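PDB 1EWQ: DNA mismatch repair protein MutS from Thermus aquaticus, which recognises mismatched bases in DNA, starts their repair and has a weak ATPase activity. Local coordinates for residues Y133-F147 / L170-L184. Sequence-based numbering, arbitrary orientation.
Sequences YLAAIATGDGWGLAF and LFRHRPAEVLLAPEL
The H173 ring overlaps one face of the F147 ring in a face-to-face stack, with centroids 4.0 Å apart and planes at 30°. The overlap is off centre: H173 CG sits toward the rim of F147. Strands 134-139 and 177-180 pair in parallel within the mixed sheet of MutS domain II, and helix 163-173 packs on one side of that sheet. The edge of the H173 ring also points toward the face of Y133 in an offset edge-to-face pair, planes at 80°, which completes an aromatic cluster. An alanine in place of H173 would probably leave the F147 face without its stacking partner and take away the edge that meets the Y133 face. Y133 OH bonds to E154.

The strands are joined by a ladder of backbone bonds. A135 N gives to E177 O, L179 N to A135 O, and I137 N to L179 O. On the face with the helix, L170 CD2 packs 3.9 Å from A135 CB and also meets I137, L145 and F147. L134 CD1 lies on the other face, 3.8 Å from both E177 CB and L179 CG. The E177 carboxylate turns to T117, G119 and S203.

At the far end A181, N-cap of the next helix, gives the last bond, N to I137 O. L184 CD1 presses tightly on I137 CG2 at 3.5 Å, while its CD2 meets W143 CZ3. I137 CG2 reaches L184 because it stands anti to the backbone N. E183 OE1 forms a salt bridge with R219. Its OE2 accepts the T139 OG1 hydroxyl at 2.6 Å, met from above the carboxylate plane.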
loop_
_atom_site.group_PDB
_atom_site.type_symbol
_atom_site.label_atom_id
_atom_site.label_comp_id
_atom_site.label_asym_id
_atom_site.label_seq_id
_atom_site.Cartn_x
_atom_site.Cartn_y
_atom_site.Cartn_z
ATOM N N TYR C 133 -14.605 -15.739 6.260
ATOM C CA TYR C 133 -15.111 -16.854 5.477
ATOM C C TYR C 133 -14.222 -17.480 4.421
ATOM O O TYR C 133 -13.523 -16.790 3.675
ATOM C CB TYR C 133 -16.410 -16.468 4.748
ATOM C CG TYR C 133 -17.592 -16.094 5.617
ATOM C CD1 TYR C 133 -18.111 -14.792 5.602
ATOM C CD2 TYR C 133 -18.223 -17.045 6.419
ATOM C CE1 TYR C 133 -19.229 -14.455 6.362
ATOM C CE2 TYR C 133 -19.344 -16.714 7.182
ATOM C CZ TYR C 133 -19.839 -15.419 7.146
ATOM O OH TYR C 133 -20.945 -15.094 7.900
ATOM N N LEU C 134 -14.284 -18.807 4.372
ATOM C CA LEU C 134 -13.631 -19.592 3.331
ATOM C C LEU C 134 -14.887 -19.859 2.507
ATOM O O LEU C 134 -15.905 -20.260 3.057
ATOM C CB LEU C 134 -13.094 -20.927 3.860
ATOM C CG LEU C 134 -12.652 -21.927 2.770
ATOM C CD1 LEU C 134 -11.509 -21.353 1.960
ATOM C CD2 LEU C 134 -12.229 -23.241 3.404
ATOM N N ALA C 135 -14.835 -19.612 1.210
ATOM C CA ALA C 135 -15.989 -19.844 0.359
ATOM C C ALA C 135 -15.662 -20.882 -0.711
ATOM O O ALA C 135 -14.505 -21.034 -1.110
ATOM C CB ALA C 135 -16.425 -18.532 -0.295
ATOM N N ALA C 136 -16.689 -21.601 -1.161
ATOM C CA ALA C 136 -16.536 -22.615 -2.206
ATOM C C ALA C 136 -17.685 -22.490 -3.204
ATOM O O ALA C 136 -18.851 -22.400 -2.812
ATOM C CB ALA C 136 -16.521 -24.012 -1.593
ATOM N N ILE C 137 -17.329 -22.488 -4.489
ATOM C CA ILE C 137 -18.270 -22.369 -5.597
ATOM C C ILE C 137 -18.145 -23.580 -6.533
ATOM O O ILE C 137 -17.035 -23.951 -6.942
ATOM C CB ILE C 137 -17.977 -21.091 -6.435
ATOM C CG1 ILE C 137 -18.238 -19.833 -5.591
ATOM C CG2 ILE C 137 -18.815 -21.089 -7.701
ATOM C CD1 ILE C 137 -17.725 -18.545 -6.225
ATOM N N ALA C 138 -19.277 -24.188 -6.874
ATOM C CA ALA C 138 -19.289 -25.341 -7.768
ATOM C C ALA C 138 -20.551 -25.341 -8.622
ATOM O O ALA C 138 -21.458 -24.540 -8.400
ATOM C CB ALA C 138 -19.204 -26.630 -6.961
ATOM N N THR C 139 -20.600 -26.240 -9.598
ATOM C CA THR C 139 -21.757 -26.352 -10.478
ATOM C C THR C 139 -22.386 -27.726 -10.335
ATOM O O THR C 139 -21.810 -28.616 -9.722
ATOM C CB THR C 139 -21.372 -26.154 -11.947
ATOM O OG1 THR C 139 -20.465 -27.190 -12.343
ATOM C CG2 THR C 139 -20.722 -24.800 -12.147
ATOM N N GLY C 140 -23.570 -27.905 -10.907
ATOM C CA GLY C 140 -24.230 -29.193 -10.796
ATOM C C GLY C 140 -25.673 -29.004 -10.393
ATOM O O GLY C 140 -26.035 -29.190 -9.229
ATOM N N ASP C 141 -26.493 -28.632 -11.373
ATOM C CA ASP C 141 -27.913 -28.377 -11.168
ATOM C C ASP C 141 -28.045 -27.022 -10.486
ATOM O O ASP C 141 -28.766 -26.877 -9.495
ATOM C CB ASP C 141 -28.554 -29.472 -10.302
ATOM C CG ASP C 141 -28.493 -30.843 -10.951
ATOM O OD1 ASP C 141 -28.742 -30.922 -12.176
ATOM O OD2 ASP C 141 -28.211 -31.840 -10.241
ATOM N N GLY C 142 -27.331 -26.035 -11.030
ATOM C CA GLY C 142 -27.344 -24.687 -10.482
ATOM C C GLY C 142 -25.977 -24.297 -9.941
ATOM O O GLY C 142 -25.023 -25.086 -10.020
ATOM N N TRP C 143 -25.859 -23.082 -9.405
ATOM C CA TRP C 143 -24.590 -22.646 -8.840
ATOM C C TRP C 143 -24.578 -22.873 -7.325
ATOM O O TRP C 143 -25.339 -22.238 -6.586
ATOM C CB TRP C 143 -24.332 -21.164 -9.135
ATOM C CG TRP C 143 -24.154 -20.835 -10.598
ATOM C CD1 TRP C 143 -25.135 -20.520 -11.492
ATOM C CD2 TRP C 143 -22.918 -20.778 -11.325
ATOM N NE1 TRP C 143 -24.588 -20.264 -12.729
ATOM C CE2 TRP C 143 -23.231 -20.416 -12.655
ATOM C CE3 TRP C 143 -21.575 -20.997 -10.982
ATOM C CZ2 TRP C 143 -22.251 -20.270 -13.645
ATOM C CZ3 TRP C 143 -20.596 -20.852 -11.971
ATOM C CH2 TRP C 143 -20.945 -20.490 -13.286
ATOM N N GLY C 144 -23.720 -23.785 -6.870
ATOM C CA GLY C 144 -23.609 -24.068 -5.452
ATOM C C GLY C 144 -22.597 -23.136 -4.807
ATOM O O GLY C 144 -21.491 -22.981 -5.305
ATOM N N LEU C 145 -22.979 -22.517 -3.696
ATOM C CA LEU C 145 -22.109 -21.580 -2.989
ATOM C C LEU C 145 -22.199 -21.925 -1.505
ATOM O O LEU C 145 -23.300 -21.974 -0.945
ATOM C CB LEU C 145 -22.621 -20.153 -3.208
ATOM C CG LEU C 145 -21.743 -18.902 -3.058
ATOM C CD1 LEU C 145 -22.619 -17.776 -2.523
ATOM C CD2 LEU C 145 -20.573 -19.140 -2.150
ATOM N N ALA C 146 -21.052 -22.175 -0.873
ATOM C CA ALA C 146 -21.036 -22.508 0.551
ATOM C C ALA C 146 -19.932 -21.762 1.278
ATOM O O ALA C 146 -18.873 -21.491 0.720
ATOM C CB ALA C 146 -20.875 -24.009 0.752
ATOM N N PHE C 147 -20.197 -21.425 2.533
ATOM C CA PHE C 147 -19.242 -20.705 3.349
ATOM C C PHE C 147 -18.948 -21.462 4.630
ATOM O O PHE C 147 -19.785 -22.208 5.141
ATOM C CB PHE C 147 -19.784 -19.325 3.738
ATOM C CG PHE C 147 -20.095 -18.439 2.574
ATOM C CD1 PHE C 147 -21.387 -18.329 2.102
ATOM C CD2 PHE C 147 -19.086 -17.708 1.949
ATOM C CE1 PHE C 147 -21.684 -17.500 1.015
ATOM C CE2 PHE C 147 -19.372 -16.884 0.869
ATOM C CZ PHE C 147 -20.674 -16.780 0.402
ATOM N N LEU C 170 -21.801 -13.949 -3.196
ATOM C CA LEU C 170 -20.400 -14.044 -2.809
ATOM C C LEU C 170 -19.914 -12.690 -2.290
ATOM O O LEU C 170 -19.307 -12.607 -1.223
ATOM C CB LEU C 170 -19.557 -14.501 -4.013
ATOM C CG LEU C 170 -18.078 -14.907 -3.852
ATOM C CD1 LEU C 170 -17.286 -13.739 -3.324
ATOM C CD2 LEU C 170 -17.956 -16.086 -2.918
ATOM N N PHE C 171 -20.207 -11.624 -3.028
ATOM C CA PHE C 171 -19.766 -10.296 -2.619
ATOM C C PHE C 171 -20.282 -9.834 -1.252
ATOM O O PHE C 171 -19.515 -9.307 -0.449
ATOM C CB PHE C 171 -20.162 -9.253 -3.650
ATOM C CG PHE C 171 -19.624 -7.901 -3.346
ATOM C CD1 PHE C 171 -18.339 -7.553 -3.738
ATOM C CD2 PHE C 171 -20.376 -6.988 -2.617
ATOM C CE1 PHE C 171 -17.808 -6.320 -3.406
ATOM C CE2 PHE C 171 -19.847 -5.743 -2.278
ATOM C CZ PHE C 171 -18.566 -5.410 -2.672
ATOM N N ARG C 172 -21.571 -10.012 -0.984
ATOM C CA ARG C 172 -22.099 -9.580 0.304
ATOM C C ARG C 172 -21.402 -10.281 1.481
ATOM O O ARG C 172 -21.460 -9.798 2.603
ATOM C CB ARG C 172 -23.631 -9.780 0.380
ATOM C CG ARG C 172 -24.156 -11.011 -0.341
ATOM C CD ARG C 172 -25.591 -11.443 0.036
ATOM N NE ARG C 172 -26.516 -10.361 0.390
ATOM C CZ ARG C 172 -27.840 -10.436 0.230
ATOM N NH1 ARG C 172 -28.380 -11.535 -0.292
ATOM N NH2 ARG C 172 -28.633 -9.437 0.612
ATOM N N HIS C 173 -20.740 -11.407 1.230
ATOM C CA HIS C 173 -20.047 -12.117 2.306
ATOM C C HIS C 173 -18.576 -11.761 2.401
ATOM O O HIS C 173 -17.937 -12.047 3.406
ATOM C CB HIS C 173 -20.180 -13.630 2.137
ATOM C CG HIS C 173 -21.562 -14.145 2.394
ATOM N ND1 HIS C 173 -22.006 -14.495 3.652
ATOM C CD2 HIS C 173 -22.610 -14.332 1.561
ATOM C CE1 HIS C 173 -23.268 -14.876 3.580
ATOM N NE2 HIS C 173 -23.659 -14.785 2.321
ATOM N N ARG C 174 -18.043 -11.133 1.357
ATOM C CA ARG C 174 -16.644 -10.748 1.322
ATOM C C ARG C 174 -15.744 -11.845 1.897
ATOM O O ARG C 174 -15.072 -11.653 2.916
ATOM C CB ARG C 174 -16.448 -9.424 2.079
ATOM C CG ARG C 174 -17.045 -8.191 1.355
ATOM C CD ARG C 174 -16.363 -7.925 -0.011
ATOM N NE ARG C 174 -16.429 -9.098 -0.878
ATOM C CZ ARG C 174 -15.703 -9.289 -1.979
ATOM N NH1 ARG C 174 -14.829 -8.372 -2.395
ATOM N NH2 ARG C 174 -15.830 -10.423 -2.655
ATOM N N PRO C 175 -15.718 -13.017 1.240
ATOM C CA PRO C 175 -14.902 -14.152 1.682
ATOM C C PRO C 175 -13.439 -13.751 1.675
ATOM O O PRO C 175 -13.049 -12.860 0.932
ATOM C CB PRO C 175 -15.200 -15.214 0.637
ATOM C CG PRO C 175 -15.360 -14.389 -0.606
ATOM C CD PRO C 175 -16.228 -13.242 -0.123
ATOM N N ALA C 176 -12.633 -14.405 2.499
ATOM C CA ALA C 176 -11.214 -14.087 2.559
ATOM C C ALA C 176 -10.430 -15.035 1.657
ATOM O O ALA C 176 -9.287 -14.757 1.284
ATOM C CB ALA C 176 -10.713 -14.192 4.008
ATOM N N GLU C 177 -11.064 -16.149 1.301
ATOM C CA GLU C 177 -10.442 -17.167 0.463
ATOM C C GLU C 177 -11.516 -17.942 -0.302
ATOM O O GLU C 177 -12.521 -18.357 0.270
ATOM C CB GLU C 177 -9.648 -18.121 1.341
ATOM C CG GLU C 177 -8.537 -18.845 0.635
ATOM C CD GLU C 177 -7.856 -19.849 1.530
ATOM O OE1 GLU C 177 -7.921 -19.698 2.772
ATOM O OE2 GLU C 177 -7.240 -20.786 0.988
ATOM N N VAL C 178 -11.290 -18.156 -1.590
ATOM C CA VAL C 178 -12.264 -18.857 -2.412
ATOM C C VAL C 178 -11.736 -20.149 -3.055
ATOM O O VAL C 178 -10.627 -20.186 -3.580
ATOM C CB VAL C 178 -12.798 -17.909 -3.523
ATOM C CG1 VAL C 178 -13.723 -18.668 -4.469
ATOM C CG2 VAL C 178 -13.544 -16.737 -2.893
ATOM N N LEU C 179 -12.548 -21.200 -3.001
ATOM C CA LEU C 179 -12.210 -22.490 -3.597
ATOM C C LEU C 179 -13.145 -22.691 -4.795
ATOM O O LEU C 179 -14.362 -22.769 -4.621
ATOM C CB LEU C 179 -12.445 -23.636 -2.605
ATOM C CG LEU C 179 -11.899 -23.540 -1.181
ATOM C CD1 LEU C 179 -12.313 -24.784 -0.419
ATOM C CD2 LEU C 179 -10.382 -23.401 -1.192
ATOM N N LEU C 180 -12.590 -22.771 -5.997
ATOM C CA LEU C 180 -13.408 -22.962 -7.194
ATOM C C LEU C 180 -13.386 -24.415 -7.657
ATOM O O LEU C 180 -12.352 -25.080 -7.596
ATOM C CB LEU C 180 -12.922 -22.053 -8.332
ATOM C CG LEU C 180 -12.977 -20.526 -8.151
ATOM C CD1 LEU C 180 -12.176 -19.852 -9.263
ATOM C CD2 LEU C 180 -14.427 -20.039 -8.158
ATOM N N ALA C 181 -14.540 -24.901 -8.104
ATOM C CA ALA C 181 -14.676 -26.265 -8.602
ATOM C C ALA C 181 -13.715 -26.466 -9.773
ATOM O O ALA C 181 -13.408 -25.523 -10.498
ATOM C CB ALA C 181 -16.107 -26.508 -9.061
ATOM N N PRO C 182 -13.233 -27.701 -9.972
ATOM C CA PRO C 182 -12.307 -27.996 -11.069
ATOM C C PRO C 182 -12.808 -27.446 -12.408
ATOM O O PRO C 182 -12.048 -26.840 -13.163
ATOM C CB PRO C 182 -12.244 -29.521 -11.058
ATOM C CG PRO C 182 -12.472 -29.854 -9.609
ATOM C CD PRO C 182 -13.596 -28.932 -9.247
ATOM N N GLU C 183 -14.091 -27.656 -12.687
ATOM C CA GLU C 183 -14.704 -27.186 -13.931
ATOM C C GLU C 183 -14.569 -25.681 -14.139
ATOM O O GLU C 183 -14.420 -25.220 -15.269
ATOM C CB GLU C 183 -16.198 -27.529 -13.964
ATOM C CG GLU C 183 -16.587 -28.701 -13.110
ATOM C CD GLU C 183 -17.142 -28.290 -11.768
ATOM O OE1 GLU C 183 -16.783 -28.938 -10.771
ATOM O OE2 GLU C 183 -17.949 -27.340 -11.709
ATOM N N LEU C 184 -14.641 -24.916 -13.054
ATOM C CA LEU C 184 -14.549 -23.461 -13.141
ATOM C C LEU C 184 -13.109 -23.041 -13.373
ATOM O O LEU C 184 -12.837 -22.063 -14.073
ATOM C CB LEU C 184 -15.106 -22.827 -11.862
ATOM C CG LEU C 184 -16.564 -23.211 -11.567
ATOM C CD1 LEU C 184 -17.007 -22.621 -10.236
ATOM C CD2 LEU C 184 -17.457 -22.727 -12.697
HETATM O O HOH W 1 -14.666 -13.089 5.440
#